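Long-range contact in Galactose/lactose metabolism regulatory protein GAL80 (Kluyveromyces lactis, PDB 3E1K), which represses the lactose/galactose metabolic genes, apparently by blocking the transcriptional activator LAC9 when no inducing sugar is present: residues E314-K326 with E363-V377. Sequence-based numbering, arbitrary orientation.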
ATOM      1  N   GLU A 314      12.397  15.007   1.178  1.00  1.00           N
ATOM      2  CA  GLU A 314      12.506  16.441   1.025  1.00  6.95           C
ATOM      3  C   GLU A 314      13.903  16.854   1.405  1.00  1.00           C
ATOM      4  O   GLU A 314      14.459  17.773   0.889  1.00 12.62           O
ATOM      5  CB  GLU A 314      11.526  17.056   2.020  1.00  1.00           C
ATOM      6  CG  GLU A 314      10.384  16.086   2.265  1.00 13.82           C
ATOM      7  CD  GLU A 314      10.166  15.791   3.728  1.00 58.18           C
ATOM      8  OE1 GLU A 314      10.520  16.765   4.444  1.00 13.05           O
ATOM      9  OE2 GLU A 314       9.663  14.686   4.060  1.00 65.65           O
ATOM     10  N   ILE A 315      14.391  16.109   2.370  1.00 20.32           N
ATOM     11  CA  ILE A 315      15.685  16.328   2.974  1.00  1.54           C
ATOM     12  C   ILE A 315      16.579  15.161   2.524  1.00  1.00           C
ATOM     13  O   ILE A 315      17.785  15.318   2.544  1.00100.00           O
ATOM     14  CB  ILE A 315      15.581  16.122   4.484  1.00 28.38           C
ATOM     15  CG1 ILE A 315      14.471  17.013   5.115  1.00100.00           C
ATOM     16  CG2 ILE A 315      16.938  16.099   5.112  1.00100.00           C
ATOM     17  CD1 ILE A 315      13.929  16.499   6.412  1.00100.00           C
ATOM     18  N   SER A 316      16.036  13.968   2.297  1.00 92.59           N
ATOM     19  CA  SER A 316      16.853  12.782   1.965  1.00  1.00           C
ATOM     20  C   SER A 316      17.572  12.523   0.661  1.00 36.76           C
ATOM     21  O   SER A 316      17.170  12.959  -0.437  1.00 13.37           O
ATOM     22  CB  SER A 316      16.261  11.477   2.459  1.00  1.00           C
ATOM     23  OG  SER A 316      16.315  11.446   3.876  1.00 31.79           O
ATOM     24  N   ASN A 317      18.666  11.798   0.868  1.00  1.00           N
ATOM     25  CA  ASN A 317      19.551  11.486  -0.235  1.00  1.00           C
ATOM     26  C   ASN A 317      19.044  10.073  -0.322  1.00  1.00           C
ATOM     27  O   ASN A 317      19.101   9.333   0.681  1.00  1.00           O
ATOM     28  CB  ASN A 317      21.010  11.458   0.227  1.00 23.44           C
ATOM     29  CG  ASN A 317      22.008  11.046  -0.873  1.00  6.12           C
ATOM     30  OD1 ASN A 317      21.929  11.514  -2.009  1.00  3.44           O
ATOM     31  ND2 ASN A 317      22.949  10.182  -0.526  1.00 31.17           N
ATOM     32  N   LEU A 318      18.454   9.767  -1.487  1.00  1.00           N
ATOM     33  CA  LEU A 318      17.929   8.432  -1.729  1.00 43.17           C
ATOM     34  C   LEU A 318      18.737   7.726  -2.827  1.00 23.10           C
ATOM     35  O   LEU A 318      19.826   8.163  -3.240  1.00 10.53           O
ATOM     36  CB  LEU A 318      16.460   8.464  -2.092  1.00  7.94           C
ATOM     37  CG  LEU A 318      15.907   9.817  -1.680  1.00  9.23           C
ATOM     38  CD1 LEU A 318      15.173  10.507  -2.874  1.00 24.10           C
ATOM     39  CD2 LEU A 318      15.097   9.886  -0.374  1.00  1.00           C
ATOM     40  N   VAL A 319      18.107   6.679  -3.345  1.00 30.95           N
ATOM     41  CA  VAL A 319      18.696   5.908  -4.416  1.00 53.10           C
ATOM     42  C   VAL A 319      17.627   5.508  -5.382  1.00 34.16           C
ATOM     43  O   VAL A 319      16.533   5.123  -5.030  1.00  1.22           O
ATOM     44  CB  VAL A 319      19.143   4.640  -3.815  1.00  1.00           C
ATOM     45  CG1 VAL A 319      19.541   3.689  -4.917  1.00  1.00           C
ATOM     46  CG2 VAL A 319      20.341   4.963  -3.001  1.00 26.71           C
ATOM     47  N   LEU A 320      17.976   5.547  -6.647  1.00  2.84           N
ATOM     48  CA  LEU A 320      16.983   5.214  -7.622  1.00 15.78           C
ATOM     49  C   LEU A 320      17.312   4.098  -8.573  1.00 37.46           C
ATOM     50  O   LEU A 320      18.230   4.170  -9.373  1.00 23.66           O
ATOM     51  CB  LEU A 320      16.646   6.413  -8.468  1.00  1.00           C
ATOM     52  CG  LEU A 320      15.500   6.041  -9.392  1.00 12.39           C
ATOM     53  CD1 LEU A 320      14.302   6.742  -8.771  1.00100.00           C
ATOM     54  CD2 LEU A 320      15.949   6.938 -10.568  1.00  6.37           C
ATOM     55  N   TYR A 321      16.427   3.117  -8.525  1.00  1.00           N
ATOM     56  CA  TYR A 321      16.619   1.978  -9.367  1.00 30.30           C
ATOM     57  C   TYR A 321      15.551   2.115 -10.387  1.00  4.20           C
ATOM     58  O   TYR A 321      14.371   2.323 -10.106  1.00  1.00           O
ATOM     59  CB  TYR A 321      16.282   0.688  -8.620  1.00  1.00           C
ATOM     60  CG  TYR A 321      17.109   0.510  -7.358  1.00  1.00           C
ATOM     61  CD1 TYR A 321      16.591   0.808  -6.085  1.00  1.00           C
ATOM     62  CD2 TYR A 321      18.403  -0.004  -7.438  1.00 20.68           C
ATOM     63  CE1 TYR A 321      17.320   0.577  -4.946  1.00100.00           C
ATOM     64  CE2 TYR A 321      19.152  -0.234  -6.303  1.00 25.86           C
ATOM     65  CZ  TYR A 321      18.614   0.076  -5.068  1.00100.00           C
ATOM     66  OH  TYR A 321      19.354  -0.085  -3.925  1.00 59.00           O
ATOM     67  N   PHE A 322      15.992   1.915 -11.605  1.00  1.00           N
ATOM     68  CA  PHE A 322      14.972   1.902 -12.599  1.00 13.59           C
ATOM     69  C   PHE A 322      15.288   0.709 -13.480  1.00 16.87           C
ATOM     70  O   PHE A 322      16.410   0.278 -13.600  1.00 12.45           O
ATOM     71  CB  PHE A 322      15.083   3.196 -13.357  1.00  1.00           C
ATOM     72  CG  PHE A 322      14.919   3.038 -14.837  1.00 25.93           C
ATOM     73  CD1 PHE A 322      13.721   3.291 -15.506  1.00100.00           C
ATOM     74  CD2 PHE A 322      16.007   2.630 -15.586  1.00  1.00           C
ATOM     75  CE1 PHE A 322      13.592   3.156 -16.878  1.00  8.66           C
ATOM     76  CE2 PHE A 322      15.880   2.454 -16.952  1.00 64.34           C
ATOM     77  CZ  PHE A 322      14.687   2.725 -17.605  1.00 28.91           C
ATOM     78  N   TYR A 323      14.315   0.289 -14.259  1.00  2.82           N
ATOM     79  CA  TYR A 323      14.564  -0.745 -15.230  1.00 50.97           C
ATOM     80  C   TYR A 323      13.574  -0.640 -16.393  1.00 65.48           C
ATOM     81  O   TYR A 323      12.373  -0.580 -16.206  1.00  1.00           O
ATOM     82  CB  TYR A 323      14.397  -2.077 -14.553  1.00  4.22           C
ATOM     83  CG  TYR A 323      14.198  -3.109 -15.621  1.00 20.16           C
ATOM     84  CD1 TYR A 323      15.286  -3.614 -16.341  1.00 29.57           C
ATOM     85  CD2 TYR A 323      12.918  -3.561 -15.925  1.00  1.00           C
ATOM     86  CE1 TYR A 323      15.100  -4.555 -17.331  1.00 66.24           C
ATOM     87  CE2 TYR A 323      12.728  -4.502 -16.909  1.00100.00           C
ATOM     88  CZ  TYR A 323      13.822  -5.008 -17.613  1.00  1.00           C
ATOM     89  OH  TYR A 323      13.656  -5.937 -18.615  1.00100.00           O
ATOM     90  N   GLY A 324      14.058  -0.733 -17.622  1.00 14.58           N
ATOM     91  CA  GLY A 324      13.111  -0.657 -18.710  1.00  1.00           C
ATOM     92  C   GLY A 324      13.920  -0.180 -19.919  1.00 11.64           C
ATOM     93  O   GLY A 324      15.162  -0.222 -19.933  1.00 75.92           O
ATOM     94  N   ILE A 325      13.221   0.366 -20.908  1.00  6.85           N
ATOM     95  CA  ILE A 325      13.896   0.782 -22.127  1.00 14.02           C
ATOM     96  C   ILE A 325      14.702   2.063 -22.184  1.00  1.00           C
ATOM     97  O   ILE A 325      14.123   3.171 -22.179  1.00 36.36           O
ATOM     98  CB  ILE A 325      12.981   0.659 -23.363  1.00100.00           C
ATOM     99  CG1 ILE A 325      11.739   1.541 -23.247  1.00  1.00           C
ATOM    100  CG2 ILE A 325      12.469  -0.791 -23.562  1.00  1.00           C
ATOM    101  CD1 ILE A 325      10.902   1.669 -24.427  1.00  3.86           C
ATOM    102  N   LYS A 326      16.008   1.862 -22.402  1.00100.00           N
ATOM    103  CA  LYS A 326      17.057   2.871 -22.560  1.00  1.00           C
ATOM    104  C   LYS A 326      16.487   4.182 -23.045  1.00100.00           C
ATOM    105  O   LYS A 326      16.780   5.245 -22.468  1.00 91.74           O
ATOM    106  CB  LYS A 326      18.013   2.449 -23.687  1.00100.00           C
ATOM    107  CG  LYS A 326      18.584   1.035 -23.619  1.00100.00           C
ATOM    108  CD  LYS A 326      19.536   0.812 -24.779  1.00100.00           C
ATOM    109  CE  LYS A 326      20.220  -0.547 -24.595  1.00100.00           C
ATOM    110  NZ  LYS A 326      21.415  -0.666 -25.724  1.00100.00           N
ATOM    111  N   GLU A 363      14.439  -3.730 -25.952  1.00 95.35           N
ATOM    112  CA  GLU A 363      15.656  -3.987 -25.160  1.00 16.10           C
ATOM    113  C   GLU A 363      15.671  -3.145 -23.889  1.00100.00           C
ATOM    114  O   GLU A 363      16.041  -1.963 -23.867  1.00 56.25           O
ATOM    115  CB  GLU A 363      16.964  -3.958 -25.967  1.00100.00           C
ATOM    116  CG  GLU A 363      18.202  -4.618 -25.298  1.00100.00           C
ATOM    117  CD  GLU A 363      19.201  -5.314 -26.271  1.00100.00           C
ATOM    118  OE1 GLU A 363      20.030  -4.607 -26.910  1.00 64.70           O
ATOM    119  OE2 GLU A 363      19.136  -6.576 -26.321  1.00100.00           O
ATOM    120  N   GLN A 364      15.196  -3.795 -22.820  1.00 59.07           N
ATOM    121  CA  GLN A 364      15.081  -3.144 -21.513  1.00 15.06           C
ATOM    122  C   GLN A 364      16.410  -3.126 -20.808  1.00 14.68           C
ATOM    123  O   GLN A 364      17.244  -4.034 -20.978  1.00 66.71           O
ATOM    124  CB  GLN A 364      14.190  -3.910 -20.603  1.00  9.22           C
ATOM    125  CG  GLN A 364      13.058  -4.612 -21.304  1.00100.00           C
ATOM    126  CD  GLN A 364      11.709  -4.296 -20.660  1.00 10.91           C
ATOM    127  OE1 GLN A 364      11.415  -4.799 -19.566  1.00 95.70           O
ATOM    128  NE2 GLN A 364      10.877  -3.525 -21.349  1.00100.00           N
ATOM    129  N   THR A 365      16.568  -2.070 -20.003  1.00 20.31           N
ATOM    130  CA  THR A 365      17.815  -1.811 -19.299  1.00 26.12           C
ATOM    131  C   THR A 365      17.697  -1.474 -17.816  1.00 45.58           C
ATOM    132  O   THR A 365      16.677  -0.954 -17.349  1.00 37.09           O
ATOM    133  CB  THR A 365      18.499  -0.682 -20.078  1.00  1.00           C
ATOM    134  OG1 THR A 365      19.193  -1.254 -21.205  1.00  7.45           O
ATOM    135  CG2 THR A 365      19.469   0.147 -19.281  1.00 17.37           C
ATOM    136  N   MET A 366      18.760  -1.772 -17.077  1.00 46.67           N
ATOM    137  CA  MET A 366      18.765  -1.468 -15.641  1.00 14.56           C
ATOM    138  C   MET A 366      19.575  -0.214 -15.282  1.00 68.72           C
ATOM    139  O   MET A 366      20.699   0.018 -15.737  1.00 77.22           O
ATOM    140  CB  MET A 366      19.238  -2.683 -14.827  1.00100.00           C
ATOM    141  CG  MET A 366      18.384  -3.075 -13.621  1.00  8.77           C
ATOM    142  SD  MET A 366      18.888  -2.271 -12.062  1.00 56.24           S
ATOM    143  CE  MET A 366      18.246  -3.511 -10.822  1.00 26.42           C
ATOM    144  N   GLU A 367      19.084   0.572 -14.368  1.00 13.43           N
ATOM    145  CA  GLU A 367      19.923   1.631 -13.993  1.00  1.00           C
ATOM    146  C   GLU A 367      19.782   2.106 -12.606  1.00  1.00           C
ATOM    147  O   GLU A 367      18.717   2.235 -12.108  1.00 17.06           O
ATOM    148  CB  GLU A 367      19.911   2.693 -15.047  1.00 16.93           C
ATOM    149  CG  GLU A 367      18.915   3.786 -14.896  1.00100.00           C
ATOM    150  CD  GLU A 367      19.491   5.059 -15.380  1.00100.00           C
ATOM    151  OE1 GLU A 367      20.555   4.980 -15.988  1.00 17.24           O
ATOM    152  OE2 GLU A 367      18.915   6.114 -15.140  1.00100.00           O
ATOM    153  N   VAL A 368      20.911   2.326 -11.968  1.00  1.93           N
ATOM    154  CA  VAL A 368      20.938   2.646 -10.557  1.00  1.00           C
ATOM    155  C   VAL A 368      21.447   4.033 -10.396  1.00  1.00           C
ATOM    156  O   VAL A 368      22.635   4.300 -10.600  1.00100.00           O
ATOM    157  CB  VAL A 368      21.853   1.715  -9.740  1.00  1.00           C
ATOM    158  CG1 VAL A 368      21.846   2.144  -8.257  1.00  1.00           C
ATOM    159  CG2 VAL A 368      21.283   0.277  -9.757  1.00  1.00           C
ATOM    160  N   PHE A 369      20.535   4.899  -9.979  1.00  1.00           N
ATOM    161  CA  PHE A 369      20.897   6.276  -9.718  1.00 27.89           C
ATOM    162  C   PHE A 369      20.963   6.616  -8.237  1.00 39.36           C
ATOM    163  O   PHE A 369      19.928   6.787  -7.611  1.00 49.77           O
ATOM    164  CB  PHE A 369      19.950   7.230 -10.426  1.00 28.02           C
ATOM    165  CG  PHE A 369      20.301   8.663 -10.200  1.00  1.00           C
ATOM    166  CD1 PHE A 369      21.497   9.151 -10.661  1.00 78.30           C
ATOM    167  CD2 PHE A 369      19.494   9.491  -9.431  1.00100.00           C
ATOM    168  CE1 PHE A 369      21.859  10.446 -10.463  1.00100.00           C
ATOM    169  CE2 PHE A 369      19.834  10.815  -9.246  1.00 13.87           C
ATOM    170  CZ  PHE A 369      21.033  11.278  -9.724  1.00100.00           C
ATOM    171  N   HIS A 370      22.165   6.714  -7.689  1.00 31.54           N
ATOM    172  CA  HIS A 370      22.358   7.075  -6.292  1.00  1.00           C
ATOM    173  C   HIS A 370      23.542   7.987  -6.416  1.00  1.00           C
ATOM    174  O   HIS A 370      24.427   7.736  -7.226  1.00100.00           O
ATOM    175  CB  HIS A 370      22.895   5.988  -5.466  1.00 19.35           C
ATOM    176  CG  HIS A 370      23.183   6.423  -4.071  1.00 27.31           C
ATOM    177  ND1 HIS A 370      24.384   6.180  -3.455  1.00 81.27           N
ATOM    178  CD2 HIS A 370      22.436   7.102  -3.174  1.00 88.96           C
ATOM    179  CE1 HIS A 370      24.358   6.684  -2.235  1.00 39.88           C
ATOM    180  NE2 HIS A 370      23.181   7.243  -2.038  1.00 27.64           N
ATOM    181  N   LEU A 371      23.524   9.044  -5.630  1.00  3.34           N
ATOM    182  CA  LEU A 371      24.581  10.045  -5.684  1.00 49.45           C
ATOM    183  C   LEU A 371      25.232  10.247  -4.308  1.00  1.00           C
ATOM    184  O   LEU A 371      24.869  11.092  -3.485  1.00  1.00           O
ATOM    185  CB  LEU A 371      23.958  11.383  -6.054  1.00 45.20           C
ATOM    186  CG  LEU A 371      23.935  11.924  -7.481  1.00 13.01           C
ATOM    187  CD1 LEU A 371      23.038  13.206  -7.528  1.00  1.00           C
ATOM    188  CD2 LEU A 371      25.403  12.341  -7.680  1.00100.00           C
ATOM    189  N   ARG A 372      26.159   9.329  -4.089  1.00 96.35           N
ATOM    190  CA  ARG A 372      26.955   9.288  -2.905  1.00 19.93           C
ATOM    191  C   ARG A 372      27.234  10.658  -2.271  1.00100.00           C
ATOM    192  O   ARG A 372      27.555  11.663  -2.929  1.00  1.00           O
ATOM    193  CB  ARG A 372      28.212   8.552  -3.327  1.00 28.84           C
ATOM    194  CG  ARG A 372      29.068   8.079  -2.224  1.00100.00           C
ATOM    195  CD  ARG A 372      29.886   6.951  -2.769  1.00  1.00           C
ATOM    196  NE  ARG A 372      29.908   5.822  -1.856  1.00100.00           N
ATOM    197  CZ  ARG A 372      30.890   5.632  -0.961  1.00100.00           C
ATOM    198  NH1 ARG A 372      31.897   6.509  -0.834  1.00100.00           N
ATOM    199  NH2 ARG A 372      30.824   4.548  -0.207  1.00100.00           N
ATOM    200  N   ASN A 373      27.103  10.706  -0.949  1.00 30.16           N
ATOM    201  CA  ASN A 373      27.349  11.954  -0.250  1.00100.00           C
ATOM    202  C   ASN A 373      26.893  13.209  -1.055  1.00100.00           C
ATOM    203  O   ASN A 373      27.688  14.068  -1.550  1.00 11.58           O
ATOM    204  CB  ASN A 373      28.820  11.970   0.174  1.00100.00           C
ATOM    205  CG  ASN A 373      29.826  11.854  -0.997  1.00100.00           C
ATOM    206  OD1 ASN A 373      30.714  11.026  -0.968  1.00100.00           O
ATOM    207  ND2 ASN A 373      29.727  12.766  -1.979  1.00 25.56           N
ATOM    208  N   TYR A 374      25.608  13.406  -1.275  1.00100.00           N
ATOM    209  CA  TYR A 374      25.137  14.625  -1.901  1.00  1.00           C
ATOM    210  C   TYR A 374      24.395  15.162  -0.738  1.00100.00           C
ATOM    211  O   TYR A 374      23.714  14.436  -0.069  1.00100.00           O
ATOM    212  CB  TYR A 374      24.203  14.301  -3.055  1.00 28.97           C
ATOM    213  CG  TYR A 374      23.091  15.267  -3.342  1.00  3.76           C
ATOM    214  CD1 TYR A 374      23.332  16.495  -3.849  1.00100.00           C
ATOM    215  CD2 TYR A 374      21.799  14.936  -3.144  1.00 42.74           C
ATOM    216  CE1 TYR A 374      22.324  17.363  -4.107  1.00100.00           C
ATOM    217  CE2 TYR A 374      20.812  15.798  -3.404  1.00  1.00           C
ATOM    218  CZ  TYR A 374      21.088  17.003  -3.885  1.00  1.00           C
ATOM    219  OH  TYR A 374      20.112  17.870  -4.156  1.00 86.51           O
ATOM    220  N   ASN A 375      24.579  16.414  -0.403  1.00 16.51           N
ATOM    221  CA  ASN A 375      23.941  16.957   0.805  1.00100.00           C
ATOM    222  C   ASN A 375      22.542  17.441   0.429  1.00  4.34           C
ATOM    223  O   ASN A 375      22.284  18.560   0.106  1.00  1.00           O
ATOM    224  CB  ASN A 375      24.706  18.092   1.491  1.00 21.62           C
ATOM    225  CG  ASN A 375      24.011  18.565   2.774  1.00  2.24           C
ATOM    226  OD1 ASN A 375      22.809  18.330   2.977  1.00 89.71           O
ATOM    227  ND2 ASN A 375      24.806  19.167   3.671  1.00100.00           N
ATOM    228  N   SER A 376      21.591  16.531   0.532  1.00 32.39           N
ATOM    229  CA  SER A 376      20.260  16.872   0.175  1.00  1.00           C
ATOM    230  C   SER A 376      19.747  17.859   1.154  1.00  1.00           C
ATOM    231  O   SER A 376      18.958  18.750   0.800  1.00 23.59           O
ATOM    232  CB  SER A 376      19.541  15.562   0.419  1.00 95.50           C
ATOM    233  OG  SER A 376      19.961  15.090   1.687  1.00100.00           O
ATOM    234  N   VAL A 377      20.119  17.604   2.408  1.00 53.99           N
ATOM    235  CA  VAL A 377      19.620  18.413   3.499  1.00 37.43           C
ATOM    236  C   VAL A 377      19.689  19.859   3.062  1.00  5.32           C
ATOM    237  O   VAL A 377      18.670  20.551   3.030  1.00 55.12           O
ATOM    238  CB  VAL A 377      20.432  18.175   4.755  1.00  1.00           C
ATOM    239  CG1 VAL A 377      20.030  19.224   5.818  1.00 21.31           C
ATOM    240  CG2 VAL A 377      20.213  16.732   5.251  1.00100.00           C
TER
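Phe322 and Glu367 face each other across an antiparallel strand pair, joined by two backbone hydrogen bonds, Phe322 N to Glu367 O at 2.8 Å and Glu367 N to Phe322 O at 2.8 Å. Their side chains lie on the same face as Leu320 and Phe369, the packed one: the CG methylene of Glu367 sits beside CD2 of the Phe322 ring, and its carboxylate, turned 83° from that ring, goes on to a salt bridge with Arg161. Leu320 CB meets Phe369 CB at 3.9 Å, at the edge of the phenyl ring. With CG anti to the backbone N (chi1 -179°), Phe369 carries its ring away from 314-326, toward Tyr158 of helix 157-167. Strand 364-370 ends the large mixed sheet of the Gal80p C-terminal domain within this chain, and 319-323 ties it to 303-308. The other face is more open. There Tyr321 lies alongside Val368, CD2 to CG2 3.7 Å, and Met366 rests loosely by Tyr323, with Leu289 and Lys288 of the second subunit reaching in. The Tyr323 ring stands nearly perpendicular to the Gln364 amide, its hydroxyl making at most a weak, doubtful hydrogen bond to Gln364 OE1; an alanine here would probably leave Gln364 and, more loosely, Met366 without the ring they pack beside. At the Asn317 end, the bound activator peptide is hydrogen-bonded by Asn317 N through a polar side chain and by His370 NE2 through its backbone, which Asn317 ND2 also meets weakly.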